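Local coordinates for protein vibralactone Cyclase (PDB 6KD0) that probably catalyses the cyclization that forms the fused bicyclic beta-lactone of vibralactone, using an alpha/beta-hydrolase fold, at residues W100-G105 with I132-T137; A174-G179 with L205-P210; M228-D233 with P282-G287. One frame throughout, in Å; residues are numbered along the deposited sequence.

Contact 1 (W100-G105 with I132-T137)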
ATOM      1  N   TRP A 100      -7.796   2.292   2.132  1.00 15.89           N
ATOM      2  CA  TRP A 100      -6.514   1.652   2.408  1.00 21.94           C
ATOM      3  C   TRP A 100      -6.483   0.251   1.811  1.00 17.27           C
ATOM      4  O   TRP A 100      -7.425  -0.535   2.006  1.00 19.14           O
ATOM      5  CB  TRP A 100      -6.256   1.601   3.923  1.00 20.31           C
ATOM      6  CG  TRP A 100      -5.064   0.784   4.246  1.00 18.81           C
ATOM      7  CD1 TRP A 100      -5.027  -0.575   4.446  1.00 19.00           C
ATOM      8  CD2 TRP A 100      -3.707   1.240   4.326  1.00 22.28           C
ATOM      9  NE1 TRP A 100      -3.732  -0.978   4.675  1.00 20.88           N
ATOM     10  CE2 TRP A 100      -2.906   0.114   4.614  1.00 20.25           C
ATOM     11  CE3 TRP A 100      -3.094   2.495   4.212  1.00 22.89           C
ATOM     12  CZ2 TRP A 100      -1.522   0.204   4.781  1.00 22.51           C
ATOM     13  CZ3 TRP A 100      -1.713   2.578   4.371  1.00 24.43           C
ATOM     14  CH2 TRP A 100      -0.948   1.435   4.651  1.00 21.69           C
ATOM     15  N   VAL A 101      -5.401  -0.068   1.090  1.00 14.46           N
ATOM     16  CA  VAL A 101      -5.237  -1.365   0.431  1.00 16.90           C
ATOM     17  C   VAL A 101      -4.045  -2.093   1.046  1.00 15.80           C
ATOM     18  O   VAL A 101      -2.879  -1.697   0.852  1.00 14.96           O
ATOM     19  CB  VAL A 101      -5.055  -1.220  -1.082  1.00 14.81           C
ATOM     20  CG1 VAL A 101      -5.254  -2.589  -1.762  1.00 14.30           C
ATOM     21  CG2 VAL A 101      -6.018  -0.184  -1.615  1.00 18.71           C
ATOM     22  N   HIS A 102      -4.333  -3.224   1.697  1.00 15.35           N
ATOM     23  CA  HIS A 102      -3.334  -3.961   2.464  1.00 17.19           C
ATOM     24  C   HIS A 102      -2.332  -4.694   1.566  1.00 17.19           C
ATOM     25  O   HIS A 102      -2.550  -4.910   0.367  1.00 18.34           O
ATOM     26  CB  HIS A 102      -4.033  -4.960   3.407  1.00 16.77           C
ATOM     27  CG  HIS A 102      -4.607  -6.148   2.701  1.00 16.70           C
ATOM     28  ND1 HIS A 102      -3.826  -7.179   2.224  1.00 20.23           N
ATOM     29  CD2 HIS A 102      -5.887  -6.477   2.402  1.00 16.20           C
ATOM     30  CE1 HIS A 102      -4.597  -8.079   1.635  1.00 17.88           C
ATOM     31  NE2 HIS A 102      -5.853  -7.677   1.733  1.00 18.26           N
ATOM     32  N   CYS A 103      -1.243  -5.132   2.191  1.00 16.29           N
ATOM     33  CA  CYS A 103      -0.127  -5.782   1.523  1.00 16.99           C
ATOM     34  C   CYS A 103      -0.349  -7.288   1.408  1.00 21.02           C
ATOM     35  O   CYS A 103      -1.382  -7.841   1.820  1.00 18.95           O
ATOM     36  CB  CYS A 103       1.167  -5.524   2.284  1.00 16.61           C
ATOM     37  SG  CYS A 103       1.329  -6.598   3.755  1.00 24.29           S
ATOM     38  N   GLY A 104       0.665  -7.958   0.859  1.00 18.14           N
ATOM     39  CA  GLY A 104       0.725  -9.404   0.924  1.00 18.16           C
ATOM     40  C   GLY A 104       1.130 -10.099  -0.356  1.00 19.02           C
ATOM     41  O   GLY A 104       0.817 -11.285  -0.513  1.00 18.30           O
ATOM     42  N   GLY A 105       1.815  -9.399  -1.270  1.00 16.35           N
ATOM     43  CA  GLY A 105       2.274 -10.045  -2.498  1.00 20.08           C
ATOM     44  C   GLY A 105       1.158 -10.518  -3.411  1.00 15.19           C
ATOM     45  O   GLY A 105       1.404 -11.355  -4.292  1.00 16.82           O
ATOM     46  N   ILE A 132     -10.301  -3.277   2.707  1.00 18.02           N
ATOM     47  CA  ILE A 132     -11.100  -4.262   1.977  1.00 19.00           C
ATOM     48  C   ILE A 132     -10.343  -5.574   1.789  1.00 20.80           C
ATOM     49  O   ILE A 132      -9.114  -5.606   1.636  1.00 18.25           O
ATOM     50  CB  ILE A 132     -11.606  -3.712   0.619  1.00 20.70           C
ATOM     51  CG1 ILE A 132     -10.557  -3.851  -0.500  1.00 19.15           C
ATOM     52  CG2 ILE A 132     -12.137  -2.291   0.792  1.00 17.43           C
ATOM     53  CD1 ILE A 132      -9.322  -2.947  -0.334  1.00 16.58           C
ATOM     54  N   ASP A 133     -11.107  -6.672   1.803  1.00 19.28           N
ATOM     55  CA  ASP A 133     -10.568  -8.023   1.660  1.00 16.23           C
ATOM     56  C   ASP A 133     -10.641  -8.454   0.193  1.00 20.26           C
ATOM     57  O   ASP A 133     -11.447  -9.303  -0.204  1.00 20.58           O
ATOM     58  CB  ASP A 133     -11.333  -8.991   2.559  1.00 19.59           C
ATOM     59  CG  ASP A 133     -11.086  -8.733   4.042  1.00 25.69           C
ATOM     60  OD1 ASP A 133     -10.145  -7.975   4.365  1.00 22.60           O
ATOM     61  OD2 ASP A 133     -11.834  -9.290   4.877  1.00 25.43           O
ATOM     62  N   TYR A 134      -9.783  -7.836  -0.625  1.00 18.02           N
ATOM     63  CA  TYR A 134      -9.739  -8.178  -2.040  1.00 17.26           C
ATOM     64  C   TYR A 134      -9.285  -9.623  -2.223  1.00 15.03           C
ATOM     65  O   TYR A 134      -8.554 -10.185  -1.399  1.00 17.51           O
ATOM     66  CB  TYR A 134      -8.826  -7.203  -2.801  1.00 14.87           C
ATOM     67  CG  TYR A 134      -7.365  -7.157  -2.375  1.00 15.67           C
ATOM     68  CD1 TYR A 134      -6.440  -8.091  -2.848  1.00 16.85           C
ATOM     69  CD2 TYR A 134      -6.904  -6.146  -1.526  1.00 17.05           C
ATOM     70  CE1 TYR A 134      -5.087  -8.036  -2.460  1.00 16.93           C
ATOM     71  CE2 TYR A 134      -5.559  -6.067  -1.145  1.00 17.74           C
ATOM     72  CZ  TYR A 134      -4.659  -7.018  -1.617  1.00 18.71           C
ATOM     73  OH  TYR A 134      -3.346  -6.948  -1.236  1.00 15.76           O
ATOM     74  N   ARG A 135      -9.725 -10.243  -3.317  1.00 17.26           N
ATOM     75  CA  ARG A 135      -9.430 -11.659  -3.512  1.00 16.57           C
ATOM     76  C   ARG A 135      -7.937 -11.889  -3.743  1.00 18.84           C
ATOM     77  O   ARG A 135      -7.253 -11.079  -4.380  1.00 19.24           O
ATOM     78  CB  ARG A 135     -10.267 -12.215  -4.664  1.00 17.39           C
ATOM     79  CG  ARG A 135     -11.600 -12.768  -4.176  1.00 21.82           C
ATOM     80  CD  ARG A 135     -12.499 -13.173  -5.335  1.00 24.95           C
ATOM     81  NE  ARG A 135     -13.060 -12.009  -6.010  1.00 18.32           N
ATOM     82  CZ  ARG A 135     -13.900 -12.062  -7.041  1.00 22.52           C
ATOM     83  NH1 ARG A 135     -14.292 -13.237  -7.540  1.00 26.06           N
ATOM     84  NH2 ARG A 135     -14.352 -10.940  -7.582  1.00 19.66           N
ATOM     85  N   LEU A 136      -7.430 -13.000  -3.207  1.00 17.65           N
ATOM     86  CA  LEU A 136      -6.010 -13.326  -3.226  1.00 18.99           C
ATOM     87  C   LEU A 136      -5.650 -14.263  -4.365  1.00 21.08           C
ATOM     88  O   LEU A 136      -6.458 -15.088  -4.802  1.00 20.35           O
ATOM     89  CB  LEU A 136      -5.589 -13.991  -1.913  1.00 16.91           C
ATOM     90  CG  LEU A 136      -5.865 -13.136  -0.668  1.00 21.59           C
ATOM     91  CD1 LEU A 136      -5.452 -13.892   0.586  1.00 22.84           C
ATOM     92  CD2 LEU A 136      -5.140 -11.811  -0.785  1.00 20.47           C
ATOM     93  N   THR A 137      -4.400 -14.138  -4.822  1.00 19.85           N
ATOM     94  CA  THR A 137      -3.783 -15.123  -5.688  1.00 19.62           C
ATOM     95  C   THR A 137      -3.264 -16.285  -4.841  1.00 16.32           C
ATOM     96  O   THR A 137      -3.094 -16.152  -3.632  1.00 16.62           O
ATOM     97  CB  THR A 137      -2.625 -14.491  -6.470  1.00 19.33           C
ATOM     98  OG1 THR A 137      -1.615 -14.066  -5.542  1.00 20.37           O
ATOM     99  CG2 THR A 137      -3.114 -13.292  -7.296  1.00 16.95           C
TER
HETATM  100  O   HOH W   1      -7.182  -3.263   2.799  1.00 18.91           O
HETATM  101  O   HOH W   2      -7.781  -9.624   1.051  1.00 16.13           O
HETATM  102  O   HOH W   3      -1.903  -9.372  -0.960  1.00 17.06           O
HETATM  103  O   HOH W   4       0.863 -13.316  -6.043  1.00 18.67           O
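The imidazole of His-102 and the phenol of Tyr-134 lie in an offset stack, planes 9° apart and centroids 4.3 Å apart, with Tyr-134 CE2 over the rim of the histidine face, 3.3 Å from His-102 NE2. The same tyrosine turns its hydroxyl back to the histidine's own backbone: Tyr-134 OH donates to His-102 O at 2.7 Å, arriving 40° above the carbonyl plane. Val-101 also packs on this ring, its CG1 sitting 3.5 Å from Tyr-134 CE2. At the other corner of the imidazole, His-102 ND1 donates in the ring plane to Cys-103 O at 2.6 Å; chi1 of 74° holds CG between backbone N and carbonyl carbon, which lets the ring fold back over its own loop. Water 2 joins His-102 NE2 to Tyr-134 O. With an alanine in place of His-102, Tyr-134 would probably lose its stacking partner and Cys-103 O its imidazole donor. Further out, Val-149 of helix 144-158 packs on both Val-101 and Tyr-134. The sequence His-Cys-Gly-Gly resembles the oxyanion-hole loop of hormone-sensitive-lipase relatives, and carbonyls fixed in this way are consistent with a loop whose N-H groups are preset for an anion.

Contact 2 (A174-G179 with L205-P210)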
ATOM      1  N   ALA A 174      -4.554   4.829  -0.432  1.00 16.24           N
ATOM      2  CA  ALA A 174      -3.256   4.498   0.119  1.00 19.04           C
ATOM      3  C   ALA A 174      -3.110   2.991   0.060  1.00 17.75           C
ATOM      4  O   ALA A 174      -4.096   2.273   0.209  1.00 18.82           O
ATOM      5  CB  ALA A 174      -3.116   5.016   1.561  1.00 17.85           C
ATOM      6  N   GLY A 175      -1.901   2.512  -0.192  1.00 17.77           N
ATOM      7  CA  GLY A 175      -1.691   1.075  -0.239  1.00 15.21           C
ATOM      8  C   GLY A 175      -0.259   0.707   0.078  1.00 17.12           C
ATOM      9  O   GLY A 175       0.676   1.482  -0.157  1.00 21.65           O
ATOM     10  N   GLN A 176      -0.099  -0.506   0.593  1.00 18.09           N
ATOM     11  CA  GLN A 176       1.189  -1.033   1.033  1.00 15.18           C
ATOM     12  C   GLN A 176       1.593  -2.216   0.161  1.00 16.10           C
ATOM     13  O   GLN A 176       0.839  -3.185   0.047  1.00 17.59           O
ATOM     14  CB  GLN A 176       1.097  -1.456   2.498  1.00 16.68           C
ATOM     15  CG  GLN A 176       2.371  -1.985   3.085  1.00 17.80           C
ATOM     16  CD  GLN A 176       2.168  -2.355   4.534  1.00 23.77           C
ATOM     17  OE1 GLN A 176       2.030  -3.530   4.866  1.00 28.58           O
ATOM     18  NE2 GLN A 176       2.100  -1.351   5.399  1.00 26.56           N
ATOM     19  N   SER A 177       2.777  -2.132  -0.449  1.00 17.74           N
ATOM     20  CA  SER A 177       3.400  -3.229  -1.214  1.00 16.77           C
ATOM     21  C   SER A 177       2.437  -3.665  -2.313  1.00 15.26           C
ATOM     22  O   SER A 177       2.064  -2.816  -3.138  1.00 15.89           O
ATOM     23  CB  SER A 177       3.857  -4.330  -0.257  1.00 16.67           C
ATOM     24  OG  SER A 177       4.564  -5.332  -0.995  1.00 21.36           O
ATOM     25  N   ALA A 178       2.012  -4.935  -2.378  1.00 16.36           N
ATOM     26  CA  ALA A 178       1.097  -5.350  -3.439  1.00 17.42           C
ATOM     27  C   ALA A 178      -0.192  -4.539  -3.413  1.00 15.98           C
ATOM     28  O   ALA A 178      -0.801  -4.286  -4.469  1.00 15.13           O
ATOM     29  CB  ALA A 178       0.801  -6.846  -3.326  1.00 16.53           C
ATOM     30  N   GLY A 179      -0.623  -4.113  -2.221  1.00 15.58           N
ATOM     31  CA  GLY A 179      -1.804  -3.265  -2.132  1.00 16.83           C
ATOM     32  C   GLY A 179      -1.571  -1.889  -2.719  1.00 15.45           C
ATOM     33  O   GLY A 179      -2.479  -1.303  -3.329  1.00 16.64           O
ATOM     34  N   LEU A 205      -1.122   7.702  -1.456  1.00 17.54           N
ATOM     35  CA  LEU A 205       0.084   7.321  -0.735  1.00 16.22           C
ATOM     36  C   LEU A 205       0.381   5.869  -1.049  1.00 18.52           C
ATOM     37  O   LEU A 205      -0.522   5.030  -0.977  1.00 19.33           O
ATOM     38  CB  LEU A 205      -0.088   7.496   0.779  1.00 19.56           C
ATOM     39  CG  LEU A 205       1.168   7.261   1.630  1.00 18.77           C
ATOM     40  CD1 LEU A 205       1.143   8.175   2.848  1.00 17.89           C
ATOM     41  CD2 LEU A 205       1.300   5.805   2.074  1.00 22.11           C
ATOM     42  N   VAL A 206       1.635   5.559  -1.382  1.00 17.54           N
ATOM     43  CA  VAL A 206       2.004   4.156  -1.542  1.00 16.65           C
ATOM     44  C   VAL A 206       3.327   3.885  -0.842  1.00 20.26           C
ATOM     45  O   VAL A 206       4.188   4.764  -0.708  1.00 20.07           O
ATOM     46  CB  VAL A 206       2.064   3.708  -3.028  1.00 15.15           C
ATOM     47  CG1 VAL A 206       0.704   3.868  -3.690  1.00 18.31           C
ATOM     48  CG2 VAL A 206       3.117   4.483  -3.776  1.00 17.63           C
ATOM     49  N   GLN A 207       3.485   2.649  -0.388  1.00 20.39           N
ATOM     50  CA  GLN A 207       4.721   2.212   0.247  1.00 19.41           C
ATOM     51  C   GLN A 207       5.283   1.056  -0.563  1.00 20.64           C
ATOM     52  O   GLN A 207       4.623   0.021  -0.697  1.00 16.98           O
ATOM     53  CB  GLN A 207       4.480   1.784   1.700  1.00 20.31           C
ATOM     54  CG  GLN A 207       3.697   2.792   2.542  1.00 20.60           C
ATOM     55  CD  GLN A 207       3.174   2.198   3.846  1.00 21.81           C
ATOM     56  OE1 GLN A 207       2.687   1.067   3.872  1.00 23.43           O
ATOM     57  NE2 GLN A 207       3.251   2.969   4.932  1.00 22.34           N
ATOM     58  N   TYR A 208       6.500   1.236  -1.090  1.00 17.55           N
ATOM     59  CA  TYR A 208       7.321   0.231  -1.767  1.00 19.62           C
ATOM     60  C   TYR A 208       6.514  -0.749  -2.626  1.00 16.04           C
ATOM     61  O   TYR A 208       6.623  -1.959  -2.420  1.00 18.75           O
ATOM     62  CB  TYR A 208       8.186  -0.518  -0.722  1.00 19.34           C
ATOM     63  CG  TYR A 208       7.526  -0.913   0.606  1.00 19.69           C
ATOM     64  CD1 TYR A 208       6.730  -2.044   0.708  1.00 21.25           C
ATOM     65  CD2 TYR A 208       7.724  -0.161   1.773  1.00 24.63           C
ATOM     66  CE1 TYR A 208       6.135  -2.419   1.906  1.00 22.89           C
ATOM     67  CE2 TYR A 208       7.119  -0.525   2.980  1.00 22.96           C
ATOM     68  CZ  TYR A 208       6.333  -1.658   3.040  1.00 24.47           C
ATOM     69  OH  TYR A 208       5.711  -2.057   4.214  1.00 25.93           O
ATOM     70  N   PRO A 209       5.731  -0.282  -3.606  1.00 16.77           N
ATOM     71  CA  PRO A 209       4.899  -1.208  -4.440  1.00 16.01           C
ATOM     72  C   PRO A 209       5.695  -1.839  -5.568  1.00 16.60           C
ATOM     73  O   PRO A 209       6.638  -1.225  -6.088  1.00 22.05           O
ATOM     74  CB  PRO A 209       3.820  -0.275  -5.019  1.00 14.98           C
ATOM     75  CG  PRO A 209       4.569   1.048  -5.170  1.00 17.46           C
ATOM     76  CD  PRO A 209       5.423   1.134  -3.905  1.00 19.73           C
ATOM     77  N   PRO A 210       5.319  -3.043  -6.015  1.00 19.76           N
ATOM     78  CA  PRO A 210       5.713  -3.468  -7.363  1.00 18.66           C
ATOM     79  C   PRO A 210       4.969  -2.606  -8.369  1.00 18.15           C
ATOM     80  O   PRO A 210       3.859  -2.138  -8.107  1.00 18.54           O
ATOM     81  CB  PRO A 210       5.270  -4.940  -7.435  1.00 20.16           C
ATOM     82  CG  PRO A 210       4.151  -5.055  -6.403  1.00 19.05           C
ATOM     83  CD  PRO A 210       4.379  -3.984  -5.365  1.00 16.75           C
TER
HETATM   84  O   HOH W   5       4.220  -4.798   3.766  1.00 31.18           O
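Gln-176 and Gln-207 meet amide to amide across neighbouring strands, their planes only 19° apart. Gln-176 NE2 donates to Gln-207 OE1 at 2.9 Å, lying in the carbonyl plane of the acceptor. With CG anti to the backbone N (chi1 -179°) and the chain extended beyond it, Gln-176 carries its amide straight out to that of Gln-207, while Gln-207 NE2 holds a weak bond to Thr-330 OG1. Tyr-208 also runs alongside the Gln-176 chain, in the same direction, Gln-176 CG 3.5 Å from Tyr-208 OH; water 5 bridges Gln-176 OE1 and the phenol oxygen. Ser-177 CB comes to the edge of the tyrosine ring, 3.7 Å from Tyr-208 CE1, and Ser-177 OG is hydrogen-bonded to His-311 NE2, whose ring also meets that of Tyr-208.

Beneath these side chains the two strands are parallel, tied by Gly-175 N to Leu-205 O, Gln-207 N to Gly-175 O and Ser-177 N to Gln-207 O. They belong to the beta-alpha-beta unit of strands 171-176 and 203-207 with helix 178-192, and the sharp turn between strand and helix fits the Gly-x-Ser-x-Gly nucleophile elbow of alpha/beta hydrolases, which would make Ser-177 the probable nucleophile. Its positive phi of 57° belongs to the strained backbone such elbows have. The turn is tight: a side chain on Gly-175 would collide with Gly-179 O. Pro-210 CD rests 3.4 Å from Ser-177 O, and the buried Tyr-208 O finds no partner.

Contact 3 (M228-D233 with P282-G287)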
ATOM      1  N   MET A 228      16.989  -5.116  -8.464  1.00 22.66           N
ATOM      2  CA  MET A 228      16.532  -6.504  -8.550  1.00 24.50           C
ATOM      3  C   MET A 228      17.684  -7.498  -8.447  1.00 29.29           C
ATOM      4  O   MET A 228      17.513  -8.589  -7.880  1.00 27.21           O
ATOM      5  CB  MET A 228      15.740  -6.736  -9.840  1.00 25.38           C
ATOM      6  CG  MET A 228      14.916  -8.030  -9.839  1.00 35.21           C
ATOM      7  SD  MET A 228      13.435  -7.950  -8.795  1.00 30.30           S
ATOM      8  CE  MET A 228      12.507  -6.703  -9.666  1.00 32.05           C
ATOM      9  N   GLU A 229      18.859  -7.149  -8.975  1.00 27.68           N
ATOM     10  CA  GLU A 229      20.052  -7.982  -8.841  1.00 29.46           C
ATOM     11  C   GLU A 229      20.875  -7.607  -7.610  1.00 31.28           C
ATOM     12  O   GLU A 229      21.327  -8.487  -6.864  1.00 27.03           O
ATOM     13  CB  GLU A 229      20.922  -7.858 -10.095  1.00 35.02           C
ATOM     14  CG  GLU A 229      20.294  -8.422 -11.347  1.00 34.75           C
ATOM     15  CD  GLU A 229      19.943  -9.886 -11.212  1.00 41.51           C
ATOM     16  OE1 GLU A 229      20.739 -10.642 -10.607  1.00 40.81           O
ATOM     17  OE2 GLU A 229      18.873 -10.281 -11.719  1.00 43.33           O
ATOM     18  N   GLU A 230      21.070  -6.302  -7.391  1.00 26.10           N
ATOM     19  CA  GLU A 230      21.875  -5.839  -6.261  1.00 30.96           C
ATOM     20  C   GLU A 230      21.260  -6.272  -4.934  1.00 29.94           C
ATOM     21  O   GLU A 230      21.982  -6.640  -3.999  1.00 32.05           O
ATOM     22  CB  GLU A 230      22.046  -4.316  -6.325  1.00 28.65           C
ATOM     23  CG  GLU A 230      22.255  -3.607  -4.963  1.00 36.17           C
ATOM     24  CD  GLU A 230      21.786  -2.141  -4.958  1.00 45.24           C
ATOM     25  OE1 GLU A 230      21.715  -1.523  -3.861  1.00 39.25           O
ATOM     26  OE2 GLU A 230      21.487  -1.606  -6.055  1.00 46.82           O
ATOM     27  N   CYS A 231      19.927  -6.265  -4.835  1.00 27.64           N
ATOM     28  CA  CYS A 231      19.226  -6.685  -3.630  1.00 23.58           C
ATOM     29  C   CYS A 231      18.540  -8.038  -3.801  1.00 28.07           C
ATOM     30  O   CYS A 231      17.537  -8.313  -3.138  1.00 26.82           O
ATOM     31  CB  CYS A 231      18.205  -5.622  -3.228  1.00 23.02           C
ATOM     32  SG  CYS A 231      18.939  -4.002  -2.931  1.00 28.77           S
ATOM     33  N   ARG A 232      19.062  -8.900  -4.683  1.00 22.45           N
ATOM     34  CA  ARG A 232      18.365 -10.145  -4.966  1.00 23.68           C
ATOM     35  C   ARG A 232      18.254 -11.047  -3.746  1.00 24.99           C
ATOM     36  O   ARG A 232      17.383 -11.920  -3.724  1.00 26.98           O
ATOM     37  CB  ARG A 232      19.060 -10.893  -6.100  1.00 24.80           C
ATOM     38  CG  ARG A 232      20.459 -11.366  -5.759  1.00 31.20           C
ATOM     39  CD  ARG A 232      21.155 -11.854  -7.018  1.00 37.78           C
ATOM     40  NE  ARG A 232      22.506 -12.326  -6.733  1.00 46.07           N
ATOM     41  CZ  ARG A 232      23.569 -11.535  -6.624  1.00 46.63           C
ATOM     42  NH1 ARG A 232      23.446 -10.223  -6.775  1.00 43.75           N
ATOM     43  NH2 ARG A 232      24.759 -12.060  -6.360  1.00 51.55           N
ATOM     44  N   ASP A 233      19.105 -10.870  -2.729  1.00 25.08           N
ATOM     45  CA  ASP A 233      19.020 -11.685  -1.520  1.00 23.22           C
ATOM     46  C   ASP A 233      18.699 -10.847  -0.284  1.00 26.27           C
ATOM     47  O   ASP A 233      19.092 -11.207   0.828  1.00 25.91           O
ATOM     48  CB  ASP A 233      20.309 -12.474  -1.297  1.00 26.55           C
ATOM     49  CG  ASP A 233      20.601 -13.449  -2.425  1.00 37.71           C
ATOM     50  OD1 ASP A 233      19.683 -14.196  -2.806  1.00 39.05           O
ATOM     51  OD2 ASP A 233      21.754 -13.464  -2.921  1.00 44.00           O
ATOM     52  N   PRO A 282      14.620  -5.481  -3.541  1.00 19.55           N
ATOM     53  CA  PRO A 282      14.693  -5.689  -5.003  1.00 22.35           C
ATOM     54  C   PRO A 282      13.669  -4.880  -5.781  1.00 22.47           C
ATOM     55  O   PRO A 282      13.921  -4.532  -6.944  1.00 23.77           O
ATOM     56  CB  PRO A 282      14.447  -7.199  -5.157  1.00 22.32           C
ATOM     57  CG  PRO A 282      13.683  -7.581  -3.916  1.00 20.36           C
ATOM     58  CD  PRO A 282      14.285  -6.729  -2.827  1.00 19.40           C
ATOM     59  N   LEU A 283      12.524  -4.561  -5.178  1.00 21.31           N
ATOM     60  CA  LEU A 283      11.489  -3.753  -5.827  1.00 23.33           C
ATOM     61  C   LEU A 283      11.764  -2.254  -5.762  1.00 22.49           C
ATOM     62  O   LEU A 283      10.918  -1.464  -6.199  1.00 20.46           O
ATOM     63  CB  LEU A 283      10.126  -4.028  -5.171  1.00 19.51           C
ATOM     64  CG  LEU A 283       9.523  -5.417  -5.312  1.00 23.83           C
ATOM     65  CD1 LEU A 283       8.101  -5.467  -4.696  1.00 24.69           C
ATOM     66  CD2 LEU A 283       9.495  -5.864  -6.763  1.00 20.89           C
ATOM     67  N   ARG A 284      12.908  -1.837  -5.211  1.00 22.19           N
ATOM     68  CA  ARG A 284      13.139  -0.412  -4.999  1.00 19.20           C
ATOM     69  C   ARG A 284      13.116   0.361  -6.311  1.00 19.75           C
ATOM     70  O   ARG A 284      12.429   1.382  -6.434  1.00 20.98           O
ATOM     71  CB  ARG A 284      14.470  -0.193  -4.275  1.00 22.24           C
ATOM     72  CG  ARG A 284      14.817   1.278  -4.051  1.00 25.36           C
ATOM     73  CD  ARG A 284      16.307   1.437  -3.677  1.00 25.57           C
ATOM     74  NE  ARG A 284      17.189   1.182  -4.818  1.00 25.82           N
ATOM     75  CZ  ARG A 284      18.337   0.509  -4.764  1.00 29.65           C
ATOM     76  NH1 ARG A 284      18.760  -0.018  -3.620  1.00 26.48           N
ATOM     77  NH2 ARG A 284      19.066   0.360  -5.862  1.00 27.69           N
ATOM     78  N   ASP A 285      13.865  -0.109  -7.307  1.00 22.62           N
ATOM     79  CA  ASP A 285      14.102   0.730  -8.477  1.00 22.86           C
ATOM     80  C   ASP A 285      12.884   0.823  -9.399  1.00 22.91           C
ATOM     81  O   ASP A 285      12.667   1.879 -10.003  1.00 23.67           O
ATOM     82  CB  ASP A 285      15.350   0.252  -9.215  1.00 20.44           C
ATOM     83  CG  ASP A 285      16.640   0.649  -8.492  1.00 27.31           C
ATOM     84  OD1 ASP A 285      16.600   1.563  -7.634  1.00 27.58           O
ATOM     85  OD2 ASP A 285      17.684   0.034  -8.751  1.00 28.73           O
ATOM     86  N   GLU A 286      12.053  -0.219  -9.506  1.00 21.37           N
ATOM     87  CA  GLU A 286      10.842  -0.041 -10.309  1.00 21.91           C
ATOM     88  C   GLU A 286       9.882   0.938  -9.646  1.00 19.52           C
ATOM     89  O   GLU A 286       9.143   1.650 -10.340  1.00 19.23           O
ATOM     90  CB  GLU A 286      10.165  -1.382 -10.591  1.00 23.16           C
ATOM     91  CG  GLU A 286       9.605  -2.107  -9.380  1.00 21.87           C
ATOM     92  CD  GLU A 286       9.199  -3.528  -9.736  1.00 27.50           C
ATOM     93  OE1 GLU A 286       7.979  -3.814  -9.828  1.00 23.28           O
ATOM     94  OE2 GLU A 286      10.108  -4.351  -9.963  1.00 28.01           O
ATOM     95  N   GLY A 287       9.907   1.025  -8.314  1.00 18.91           N
ATOM     96  CA  GLY A 287       9.129   2.049  -7.638  1.00 19.78           C
ATOM     97  C   GLY A 287       9.686   3.444  -7.867  1.00 19.76           C
ATOM     98  O   GLY A 287       8.937   4.397  -8.107  1.00 21.57           O
TER
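Pro-282 is the bump of this contact, its ring set into the hollow between Met-228 and Cys-231 at the C-terminal end of helix 227-230. Met-228 SD lies 3.9 Å from Pro-282 CB, while Cys-231 CB approaches Pro-282 N at 3.6 Å and Cys-231 O sits 3.6 Å from Pro-282 CD. The methionine crosses the proline at about a right angle. Because it bends at chi2 and chi3, 74° and 65°, its methyl hooks past the proline into a second recess, where Met-228 CE is 3.4 Å from Glu-286 OE2 and 4.3 Å from Leu-283 CD2. The other oxygen of Glu-286 is occupied by the backbone N-H groups of Thr-211 and Cys-212. Val-242 of helix 239-249 also packs on both Pro-282 and Leu-283.

One residue before the cysteine, the extended Glu-230 reaches the guanidinium of Arg-284 at its edge. Arg-284 NH2 donates to Glu-230 OE2 at 3.1 Å, on the syn side but tilted out of the carboxylate plane, and NH1 adds a weaker bond to OE1, with the carboxylate and guanidinium planes 46° apart. Arg-284 simultaneously grips Asp-285 side-on, NE to Asp-285 OD1 at 2.9 Å and NH2 to OD2, while Ser-12 OG bonds Glu-230 OE1. Pro-282 directly follows Asp-281, the probable aspartate of the catalytic triad, so the packing abuts the loop that carries it. One arginine placed between two carboxylates, with Gly-279 O as a further acceptor of NH1, probably offsets the repulsion expected between Glu-230 and Asp-285.

Along the chain, contact 1 comes first, closing a loop that leaves strand 97-101, passes through helix 115-125 and returns along strand 128-132. Contact 2 then closes the strand-helix-strand excursion over helix 178-192, and contact 3 the longest one, through helix 239-249 and strand 273-278. The three loops follow in series; none nests in or crosses another. In space contact 2 lies between the other two and touches both: Val-101 of contact 1 pairs by backbone with Ala-174 and Gln-176 of contact 2 in the central sheet, and Pro-210 of contact 2 packs against Leu-283 and Glu-286 of contact 3. Contacts 1 and 3 do not touch, their nearest atoms about 8 Å apart.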